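Local structure of transmembrane protein (Bartonella henselae, 3PAM) at residues 6-11 against 142-147; 27-32 against 154-159; 182-187 against 250-255; 166-171 against 178-183. The protein probably serves as part of the extracellular solute-binding component of an ABC-type oligopeptide transporter, here represented by a single domain. All blocks are in the same frame, centred on the assembly; numbering follows the deposited sequence.

Contact 1: 6-11 against 142-147; sequences MGFVFN and KVALAF
F8 is the residue of 6-11 that meets the helix: its ring rises from the sheet and lodges against V143, A144 and F147. This is helix-on-sheet packing in an alpha/beta domain of the periplasmic binding protein class. Helix 138-152 lies over a mixed sheet in which strand 5-10 is an inner member, and the two short segments run at 55° to each other with their axes 11.2 Å apart. G7, just before F8, is bonded through its backbone to G182, and F8 itself is bonded in the same way to I253, so both neighbouring strands hold the base of the phenyl group. With CG anti to the carbonyl carbon (chi1 -79°), the F8 ring extends toward the helix. One face receives F147 CD2, which sits 3.7 Å above the F8 plane and off toward its rim. The rings are inclined at 34°, neither a parallel stack nor a T, and the two side chains come in from opposing directions. A144 comes to the edge of the F8 ring, near its plane, while V143 approaches obliquely. Farther along, F10 stops short of the helix and sets its ring edge-to-face with F17. On the helix, F147 also packs edge-to-face with F30, and both F8 and F147 rest on M179. The tip of the F8 ring finishes the contact, with CZ 3.9 Å from V143 CG1.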
# COMPACT_ATOMS: atom_id res chain seq x y z
N MSE A 6 0.30 -4.46 -8.47
CA MSE A 6 -1.09 -4.02 -8.33
C MSE A 6 -1.47 -3.89 -6.87
O MSE A 6 -1.02 -4.68 -6.03
CB MSE A 6 -2.03 -4.98 -9.06
CG MSE A 6 -3.53 -4.68 -8.86
SE MSE A 6 -4.71 -6.06 -9.60
CE MSE A 6 -3.63 -7.61 -9.26
N GLY A 7 -2.30 -2.91 -6.57
CA GLY A 7 -2.79 -2.73 -5.21
C GLY A 7 -3.93 -1.76 -5.06
O GLY A 7 -4.31 -1.08 -6.02
N PHE A 8 -4.50 -1.71 -3.85
CA PHE A 8 -5.32 -0.58 -3.45
C PHE A 8 -4.34 0.52 -3.13
O PHE A 8 -3.35 0.30 -2.43
CB PHE A 8 -6.16 -0.89 -2.20
CG PHE A 8 -7.40 -1.70 -2.48
CD1 PHE A 8 -8.45 -1.15 -3.18
CD2 PHE A 8 -7.51 -2.99 -2.01
CE1 PHE A 8 -9.60 -1.90 -3.43
CE2 PHE A 8 -8.65 -3.74 -2.25
CZ PHE A 8 -9.70 -3.20 -2.97
N VAL A 9 -4.58 1.70 -3.68
CA VAL A 9 -3.70 2.82 -3.43
C VAL A 9 -4.41 3.82 -2.54
O VAL A 9 -5.49 4.28 -2.86
CB VAL A 9 -3.26 3.51 -4.75
CG1 VAL A 9 -2.36 4.70 -4.47
CG2 VAL A 9 -2.57 2.53 -5.66
N PHE A 10 -3.79 4.12 -1.40
CA PHE A 10 -4.25 5.17 -0.48
C PHE A 10 -3.86 6.50 -1.05
O PHE A 10 -2.69 6.77 -1.23
CB PHE A 10 -3.55 5.04 0.87
CG PHE A 10 -3.99 3.86 1.68
CD1 PHE A 10 -5.22 3.88 2.32
CD2 PHE A 10 -3.17 2.75 1.80
CE1 PHE A 10 -5.65 2.80 3.04
CE2 PHE A 10 -3.60 1.64 2.55
CZ PHE A 10 -4.84 1.67 3.16
N ASN A 11 -4.83 7.35 -1.34
CA ASN A 11 -4.47 8.72 -1.59
C ASN A 11 -4.12 9.41 -0.29
O ASN A 11 -4.97 9.94 0.41
CB ASN A 11 -5.53 9.48 -2.34
CG ASN A 11 -5.04 10.82 -2.78
OD1 ASN A 11 -3.87 11.14 -2.61
ND2 ASN A 11 -5.92 11.62 -3.35
N LYS A 142 -15.97 -5.83 -8.12
CA LYS A 142 -16.12 -7.01 -7.24
C LYS A 142 -15.10 -6.98 -6.10
O LYS A 142 -15.48 -7.20 -4.95
CB LYS A 142 -15.98 -8.32 -8.01
CG LYS A 142 -17.17 -8.71 -8.90
CD LYS A 142 -16.79 -9.95 -9.70
CE LYS A 142 -17.98 -10.52 -10.49
NZ LYS A 142 -18.46 -9.57 -11.55
N VAL A 143 -13.83 -6.70 -6.40
CA VAL A 143 -12.79 -6.74 -5.37
C VAL A 143 -12.99 -5.61 -4.35
O VAL A 143 -12.81 -5.81 -3.15
CB VAL A 143 -11.36 -6.64 -5.99
CG1 VAL A 143 -10.29 -6.50 -4.89
CG2 VAL A 143 -11.06 -7.85 -6.84
N ALA A 144 -13.37 -4.44 -4.86
CA ALA A 144 -13.63 -3.28 -4.03
C ALA A 144 -14.85 -3.51 -3.12
O ALA A 144 -14.88 -3.05 -1.98
CB ALA A 144 -13.80 -2.04 -4.88
N LEU A 145 -15.83 -4.24 -3.64
CA LEU A 145 -17.06 -4.54 -2.90
C LEU A 145 -16.79 -5.53 -1.79
O LEU A 145 -17.36 -5.42 -0.70
CB LEU A 145 -18.12 -5.08 -3.85
CG LEU A 145 -18.85 -4.06 -4.74
CD1 LEU A 145 -19.62 -4.79 -5.83
CD2 LEU A 145 -19.78 -3.18 -3.88
N ALA A 146 -15.90 -6.48 -2.05
CA ALA A 146 -15.42 -7.38 -1.00
C ALA A 146 -14.66 -6.61 0.08
O ALA A 146 -14.81 -6.89 1.26
CB ALA A 146 -14.54 -8.46 -1.62
N PHE A 147 -13.83 -5.66 -0.31
CA PHE A 147 -13.14 -4.81 0.66
C PHE A 147 -14.16 -4.03 1.49
O PHE A 147 -14.03 -3.96 2.70
CB PHE A 147 -12.14 -3.88 -0.03
CG PHE A 147 -11.16 -3.20 0.90
CD1 PHE A 147 -10.83 -3.74 2.14
CD2 PHE A 147 -10.54 -2.02 0.52
CE1 PHE A 147 -9.91 -3.09 2.98
CE2 PHE A 147 -9.62 -1.38 1.36
CZ PHE A 147 -9.31 -1.91 2.58

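Contact 2: 27-32 against 154-159; sequences SILFDF and LGIHAE
L29 pushes its forked end onto L154, both methyls of the one leucine overlapping the branch of the other. L29 CD2 lies 3.7 Å from L154 CD2, and L29 CD1 reaches that same L154 CD2 at 3.8 Å, so a single methyl of L154 nestles against the fork. The second methyl is engaged too: L154 CD1 is 3.8 Å from L29 CD2. I156 adds a lighter touch from the next apolar position, its CD1 standing 4.1 Å from L29 CD1. CG1 of I156 is anti to the carbonyl carbon (chi1 -64°), which carries the ethyl arm toward the leucine. Between L154 and I156 the chain turns at G155, the C-prime residue of a Schellman motif, with a positive phi of 79° and I156 N bonded back to L151 O. That motif ends helix 138-152 and swings the chain into strand 157-162, the second strand of a beta-alpha-beta unit that begins with the adjacent parallel strand 130-135. The turn thus presents L154 and I156 together to the end of helix 20-29. Helix 99-111 packs beside the leucines, A105 touching L29, and A102 and L109 touching L154. I156 also rests on L151 and F131. A little farther on, D31 acts as N-cap of helix 32-38, its OD1 accepting a hydrogen bond from W34 N.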
# COMPACT_ATOMS: atom_id res chain seq x y z
N SER A 27 -5.07 -2.13 5.47
CA SER A 27 -4.36 -3.18 4.77
C SER A 27 -4.62 -4.54 5.40
O SER A 27 -4.95 -5.49 4.71
CB SER A 27 -2.87 -2.90 4.74
OG SER A 27 -2.22 -3.79 3.84
N ILE A 28 -4.51 -4.62 6.71
CA ILE A 28 -4.81 -5.86 7.43
C ILE A 28 -6.28 -6.28 7.29
O ILE A 28 -6.58 -7.46 7.13
CB ILE A 28 -4.43 -5.73 8.91
CG1 ILE A 28 -2.94 -5.42 9.03
CG2 ILE A 28 -4.82 -7.00 9.66
CD1 ILE A 28 -2.49 -5.15 10.46
N LEU A 29 -7.19 -5.31 7.34
CA LEU A 29 -8.62 -5.56 7.26
C LEU A 29 -9.07 -6.22 5.96
O LEU A 29 -10.12 -6.86 5.88
CB LEU A 29 -9.39 -4.25 7.44
CG LEU A 29 -9.61 -3.75 8.86
CD1 LEU A 29 -9.88 -2.26 8.90
CD2 LEU A 29 -10.78 -4.50 9.42
N PHE A 30 -8.27 -6.06 4.93
CA PHE A 30 -8.61 -6.66 3.67
C PHE A 30 -8.21 -8.12 3.71
O PHE A 30 -7.09 -8.46 4.09
CB PHE A 30 -7.96 -5.92 2.51
CG PHE A 30 -8.11 -6.63 1.20
CD1 PHE A 30 -9.36 -6.77 0.61
CD2 PHE A 30 -6.99 -7.17 0.57
CE1 PHE A 30 -9.51 -7.43 -0.60
CE2 PHE A 30 -7.12 -7.84 -0.66
CZ PHE A 30 -8.36 -7.97 -1.25
N ASP A 31 -9.18 -8.95 3.31
CA ASP A 31 -9.10 -10.39 3.32
C ASP A 31 -8.93 -10.90 1.89
O ASP A 31 -9.92 -11.12 1.18
CB ASP A 31 -10.40 -10.96 3.94
CG ASP A 31 -10.46 -12.47 3.91
OD1 ASP A 31 -9.63 -13.09 3.21
OD2 ASP A 31 -11.33 -13.07 4.59
N PHE A 32 -7.68 -11.09 1.48
CA PHE A 32 -7.35 -11.55 0.13
C PHE A 32 -7.79 -12.97 -0.16
O PHE A 32 -8.23 -13.27 -1.28
CB PHE A 32 -5.85 -11.40 -0.15
CG PHE A 32 -5.38 -12.16 -1.36
CD1 PHE A 32 -5.83 -11.80 -2.63
CD2 PHE A 32 -4.52 -13.24 -1.22
CE1 PHE A 32 -5.43 -12.51 -3.74
CE2 PHE A 32 -4.11 -13.95 -2.33
CZ PHE A 32 -4.56 -13.58 -3.60
N LEU A 154 -15.91 -3.01 10.93
CA LEU A 154 -15.33 -2.09 11.93
C LEU A 154 -15.89 -0.67 11.82
O LEU A 154 -15.26 0.29 12.24
CB LEU A 154 -13.81 -2.02 11.76
CG LEU A 154 -12.85 -2.79 12.67
CD1 LEU A 154 -13.01 -4.27 12.54
CD2 LEU A 154 -11.42 -2.38 12.34
N GLY A 155 -17.05 -0.52 11.20
CA GLY A 155 -17.70 0.78 11.14
C GLY A 155 -17.16 1.75 10.11
O GLY A 155 -17.46 2.95 10.17
N ILE A 156 -16.35 1.25 9.17
CA ILE A 156 -15.85 2.07 8.08
C ILE A 156 -16.75 1.95 6.83
O ILE A 156 -17.01 0.86 6.35
CB ILE A 156 -14.36 1.72 7.75
CG1 ILE A 156 -13.45 2.06 8.93
CG2 ILE A 156 -13.86 2.53 6.53
CD1 ILE A 156 -12.15 1.21 8.97
N HIS A 157 -17.25 3.07 6.32
CA HIS A 157 -18.04 2.99 5.10
C HIS A 157 -17.21 3.37 3.87
O HIS A 157 -16.77 4.51 3.72
CB HIS A 157 -19.34 3.79 5.17
CG HIS A 157 -20.00 3.96 3.83
ND1 HIS A 157 -20.67 2.94 3.19
CD2 HIS A 157 -20.08 5.03 3.00
CE1 HIS A 157 -21.14 3.37 2.03
NE2 HIS A 157 -20.81 4.65 1.90
N ALA A 158 -16.99 2.38 3.00
CA ALA A 158 -16.33 2.60 1.73
C ALA A 158 -17.41 2.65 0.64
O ALA A 158 -18.17 1.71 0.47
CB ALA A 158 -15.36 1.49 1.45
N GLU A 159 -17.49 3.77 -0.05
CA GLU A 159 -18.39 3.89 -1.18
C GLU A 159 -17.65 3.38 -2.43
O GLU A 159 -16.53 3.81 -2.74
CB GLU A 159 -18.88 5.33 -1.34
CG GLU A 159 -19.86 5.55 -2.50
CD GLU A 159 -20.31 7.00 -2.65
OE1 GLU A 159 -21.20 7.44 -1.88
OE2 GLU A 159 -19.78 7.69 -3.55

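Contact 3: 182-187 against 250-255; sequences GKLKNS and SYYIPL
Y252 reaches across to L184 and places its phenol oxygen against the branch point of that leucine: Y252 OH is 3.6 Å from L184 CG. The same oxygen lies 3.8 Å from L184 CD1 and 3.9 Å from L184 CD2, so it faces the whole fork rather than one methyl. Farther back on the ring, Y252 CE2 comes within 3.9 Å of G182 O, obliquely to the ring. The two segments belong to strands that are not neighbours. Strand 5-10 runs between them, antiparallel to both, and the tyrosine spans it. G7 makes this low path possible, since without a side chain it lets Y252 CD2 pass close to G7 CA, while I5 and V9 touch the same tyrosine from their places along the strand. Backbone bonding fixes both ends: G182 and L184 pair with G7 and I5, whereas I253 and L255 pair with F8 and M6. Y252 has its first torsion stretched to -90°, which directs the ring over the middle strand. L184, with CG anti to its carbonyl carbon (chi1 -56°), turns its fork to the phenol and is also touched by I5, R197 and F211. An ethanol molecule, probably from the crystallisation liquor, lies about 4 Å from the Y252 side chain at nearest atoms. No hydrogen bond joins the two segments, so the tyrosine is held here by van der Waals fit, its hydroxyl set against leucine carbons while the ring carbon CE2 passes the G182 carbonyl.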
# COMPACT_ATOMS: atom_id res chain seq x y z
N GLY A 182 -4.47 0.54 -8.49
CA GLY A 182 -3.39 1.00 -9.31
C GLY A 182 -2.48 -0.17 -9.60
O GLY A 182 -2.32 -1.08 -8.77
N LYS A 183 -1.89 -0.12 -10.79
CA LYS A 183 -0.89 -1.07 -11.19
C LYS A 183 0.33 -0.33 -11.74
O LYS A 183 0.21 0.70 -12.41
CB LYS A 183 -1.45 -2.13 -12.15
CG LYS A 183 -2.55 -1.67 -13.12
CD LYS A 183 -3.80 -2.59 -13.10
CE LYS A 183 -4.87 -2.03 -12.15
NZ LYS A 183 -6.16 -2.81 -12.09
N LEU A 184 1.51 -0.83 -11.41
CA LEU A 184 2.71 -0.27 -11.98
C LEU A 184 3.45 -1.38 -12.72
O LEU A 184 3.90 -2.35 -12.10
CB LEU A 184 3.61 0.34 -10.90
CG LEU A 184 3.08 1.42 -9.95
CD1 LEU A 184 4.14 1.71 -8.91
CD2 LEU A 184 2.68 2.71 -10.68
N LYS A 185 3.53 -1.26 -14.04
CA LYS A 185 4.37 -2.16 -14.82
C LYS A 185 5.82 -1.88 -14.45
O LYS A 185 6.37 -0.83 -14.81
CB LYS A 185 4.14 -1.96 -16.33
N ASN A 186 6.43 -2.79 -13.68
CA ASN A 186 7.85 -2.68 -13.36
C ASN A 186 8.70 -2.70 -14.64
O ASN A 186 8.37 -3.43 -15.59
CB ASN A 186 8.30 -3.81 -12.44
CG ASN A 186 8.04 -3.53 -10.97
OD1 ASN A 186 7.14 -2.76 -10.61
ND2 ASN A 186 8.82 -4.18 -10.09
N SER A 187 9.76 -1.91 -14.68
CA SER A 187 10.73 -1.98 -15.76
C SER A 187 11.55 -3.24 -15.56
O SER A 187 11.21 -4.08 -14.73
CB SER A 187 11.65 -0.75 -15.77
N SER A 250 2.92 1.23 3.90
CA SER A 250 1.58 0.81 3.46
C SER A 250 0.94 1.84 2.52
O SER A 250 -0.23 2.20 2.68
CB SER A 250 0.67 0.50 4.66
OG SER A 250 1.06 -0.72 5.30
N TYR A 251 1.71 2.33 1.55
CA TYR A 251 1.18 3.21 0.51
C TYR A 251 0.21 2.46 -0.39
O TYR A 251 -0.68 3.06 -0.99
CB TYR A 251 2.33 3.82 -0.31
CG TYR A 251 3.17 4.70 0.56
CD1 TYR A 251 2.69 5.93 1.01
CD2 TYR A 251 4.43 4.28 0.99
CE1 TYR A 251 3.44 6.72 1.86
CE2 TYR A 251 5.20 5.08 1.84
CZ TYR A 251 4.69 6.29 2.27
OH TYR A 251 5.44 7.08 3.10
N TYR A 252 0.36 1.15 -0.44
CA TYR A 252 -0.50 0.28 -1.25
C TYR A 252 -1.05 -0.77 -0.33
O TYR A 252 -0.42 -1.09 0.68
CB TYR A 252 0.32 -0.42 -2.35
CG TYR A 252 0.43 0.32 -3.67
CD1 TYR A 252 0.93 1.63 -3.73
CD2 TYR A 252 0.08 -0.30 -4.86
CE1 TYR A 252 1.03 2.30 -4.96
CE2 TYR A 252 0.18 0.35 -6.07
CZ TYR A 252 0.65 1.65 -6.12
OH TYR A 252 0.74 2.28 -7.35
N ILE A 253 -2.23 -1.29 -0.65
CA ILE A 253 -2.64 -2.55 -0.06
C ILE A 253 -2.41 -3.44 -1.22
O ILE A 253 -3.14 -3.35 -2.22
CB ILE A 253 -4.12 -2.63 0.29
CG1 ILE A 253 -4.54 -1.49 1.19
CG2 ILE A 253 -4.41 -3.96 0.97
CD1 ILE A 253 -5.92 -1.65 1.78
N PRO A 254 -1.38 -4.29 -1.13
CA PRO A 254 -1.00 -5.00 -2.34
C PRO A 254 -2.04 -6.05 -2.68
O PRO A 254 -2.61 -6.68 -1.77
CB PRO A 254 0.33 -5.66 -1.97
CG PRO A 254 0.68 -5.07 -0.61
CD PRO A 254 -0.59 -4.71 0.02
N LEU A 255 -2.31 -6.21 -3.96
CA LEU A 255 -3.23 -7.23 -4.41
C LEU A 255 -2.47 -8.48 -4.90
O LEU A 255 -1.90 -9.19 -4.08
CB LEU A 255 -4.26 -6.63 -5.40
CG LEU A 255 -5.26 -5.58 -4.86
CD1 LEU A 255 -6.00 -4.94 -5.99
CD2 LEU A 255 -6.27 -6.18 -3.91

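Contact 4: 166-171 against 178-183; sequences SQYQNR and DMIIGK
The Y168 ring meets I180 obliquely, with I180 CG2 neither over a face nor at an edge: the closest ring carbon, Y168 CE1, is 4.3 Å from it. M134, V163 and Q136 also touch this tyrosine, which therefore reaches the sheet through a mostly apolar surround. CG of Y168 is anti to the backbone N (chi1 -174°), and this extends the phenol from the helix flank to the strand, where Y168 OH stands 4.1 Å from I180 CB. Y168 OH also comes to 3.3 Å from I181 O, but the angle is too poor for a hydrogen bond. Helix 165-174 and strand 179-184 form the second half of a beta-alpha-beta crossover that starts from strand 157-162 and passes over strand 130-135 before the chain rejoins the sheet. The strand turns I180 to this helix, and M179 and I181 to the other face of the sheet, where F8 touches both. A water sits beside the phenol and accepts a hydrogen bond from I181 N at 2.9 Å. Its separation of 2.4 Å from Y168 OH is too short to be trusted, so the bridge from ring to strand remains doubtful in detail. At the far end of the helix segment, R171 makes a salt bridge to E132 on the intervening strand and bonds through NE to N176 O, while D178 OD2 accepts from E132 N.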
# COMPACT_ATOMS: atom_id res chain seq x y z
N SER A 166 -12.86 8.24 -19.58
CA SER A 166 -12.53 9.68 -19.58
C SER A 166 -12.46 10.19 -18.13
O SER A 166 -11.43 10.71 -17.71
CB SER A 166 -13.56 10.49 -20.36
OG SER A 166 -14.37 9.65 -21.14
N GLN A 167 -13.54 10.02 -17.38
CA GLN A 167 -13.55 10.40 -15.98
C GLN A 167 -12.42 9.72 -15.19
O GLN A 167 -11.67 10.39 -14.50
CB GLN A 167 -14.90 10.11 -15.32
CG GLN A 167 -15.04 10.78 -13.95
CD GLN A 167 -16.29 10.34 -13.21
OE1 GLN A 167 -17.12 9.62 -13.76
NE2 GLN A 167 -16.42 10.79 -11.96
N TYR A 168 -12.30 8.40 -15.33
CA TYR A 168 -11.31 7.67 -14.56
C TYR A 168 -9.90 8.22 -14.81
O TYR A 168 -9.13 8.43 -13.86
CB TYR A 168 -11.38 6.16 -14.84
CG TYR A 168 -10.47 5.33 -13.96
CD1 TYR A 168 -10.89 4.87 -12.70
CD2 TYR A 168 -9.20 4.97 -14.39
CE1 TYR A 168 -10.05 4.11 -11.89
CE2 TYR A 168 -8.37 4.21 -13.61
CZ TYR A 168 -8.79 3.78 -12.37
OH TYR A 168 -7.93 3.03 -11.62
N GLN A 169 -9.56 8.45 -16.08
CA GLN A 169 -8.25 8.98 -16.43
C GLN A 169 -8.09 10.44 -16.02
O GLN A 169 -7.01 10.87 -15.65
CB GLN A 169 -7.98 8.80 -17.93
CG GLN A 169 -7.53 7.38 -18.29
CD GLN A 169 -6.11 7.09 -17.81
OE1 GLN A 169 -5.92 6.39 -16.81
NE2 GLN A 169 -5.12 7.64 -18.51
N ASN A 170 -9.17 11.21 -16.10
CA ASN A 170 -9.13 12.61 -15.68
C ASN A 170 -8.81 12.70 -14.19
O ASN A 170 -8.00 13.52 -13.75
CB ASN A 170 -10.49 13.28 -15.95
CG ASN A 170 -10.50 14.77 -15.66
OD1 ASN A 170 -11.26 15.24 -14.80
ND2 ASN A 170 -9.67 15.54 -16.38
N ARG A 171 -9.43 11.81 -13.44
CA ARG A 171 -9.33 11.83 -12.00
C ARG A 171 -8.01 11.26 -11.51
O ARG A 171 -7.45 11.77 -10.55
CB ARG A 171 -10.59 11.20 -11.37
CG ARG A 171 -11.81 12.12 -11.58
CD ARG A 171 -13.09 11.60 -10.96
NE ARG A 171 -12.94 11.23 -9.55
CZ ARG A 171 -13.96 10.98 -8.73
NH1 ARG A 171 -15.21 11.07 -9.17
NH2 ARG A 171 -13.73 10.65 -7.47
N ASP A 178 -10.16 9.04 -3.36
CA ASP A 178 -9.68 8.63 -2.05
C ASP A 178 -8.76 7.42 -2.21
O ASP A 178 -7.69 7.33 -1.58
CB ASP A 178 -10.88 8.28 -1.15
CG ASP A 178 -11.77 9.48 -0.84
OD1 ASP A 178 -11.24 10.60 -0.65
OD2 ASP A 178 -13.00 9.31 -0.75
N MSE A 179 -9.19 6.48 -3.05
CA MSE A 179 -8.52 5.20 -3.23
C MSE A 179 -8.84 4.69 -4.63
O MSE A 179 -9.95 4.91 -5.11
CB MSE A 179 -9.00 4.19 -2.17
CG MSE A 179 -8.23 2.89 -2.12
SE MSE A 179 -8.81 1.70 -0.68
CE MSE A 179 -8.14 2.72 0.84
N ILE A 180 -7.87 4.05 -5.26
CA ILE A 180 -8.06 3.39 -6.54
C ILE A 180 -7.33 2.06 -6.54
O ILE A 180 -6.59 1.75 -5.60
CB ILE A 180 -7.52 4.24 -7.73
CG1 ILE A 180 -6.10 4.74 -7.41
CG2 ILE A 180 -8.47 5.39 -8.05
CD1 ILE A 180 -5.14 4.54 -8.52
N ILE A 181 -7.57 1.26 -7.58
CA ILE A 181 -6.74 0.10 -7.87
C ILE A 181 -5.72 0.52 -8.91
O ILE A 181 -6.07 0.84 -10.05
CB ILE A 181 -7.52 -1.14 -8.36
CG1 ILE A 181 -8.76 -1.37 -7.50
CG2 ILE A 181 -6.59 -2.35 -8.41
CD1 ILE A 181 -9.04 -2.82 -7.13
N GLY A 182 -4.47 0.54 -8.49
CA GLY A 182 -3.39 1.00 -9.31
C GLY A 182 -2.48 -0.17 -9.60
O GLY A 182 -2.32 -1.08 -8.77
N LYS A 183 -1.89 -0.12 -10.79
CA LYS A 183 -0.89 -1.07 -11.19
C LYS A 183 0.33 -0.33 -11.74
O LYS A 183 0.21 0.70 -12.41
CB LYS A 183 -1.45 -2.13 -12.15
CG LYS A 183 -2.55 -1.67 -13.12
CD LYS A 183 -3.80 -2.59 -13.10
CE LYS A 183 -4.87 -2.03 -12.15
NZ LYS A 183 -6.16 -2.81 -12.09
O HOH W 1 -9.11 1.75 -9.94

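From the N terminus, strand 5-10 opens contact 1 and the following helix, 20-29, opens contact 2. Neither closes until more than a hundred residues later, contact 1 at helix 138-152 and contact 2 just beyond that helix, so the two loops cross. They touch where F30 meets F8 and F147. Contact 4 then closes a short local loop from helix 165-174 into strand 179-184. Contact 3 starts on that same strand, sharing G182 and K183, and closes at strand 252-257 near the C terminus. Contacts 1 and 4 lie on opposite faces of the mixed sheet, contact 3 reaches across strand 5-10, and contact 2 joins helix 20-29 to the approach to its edge strand 157-162.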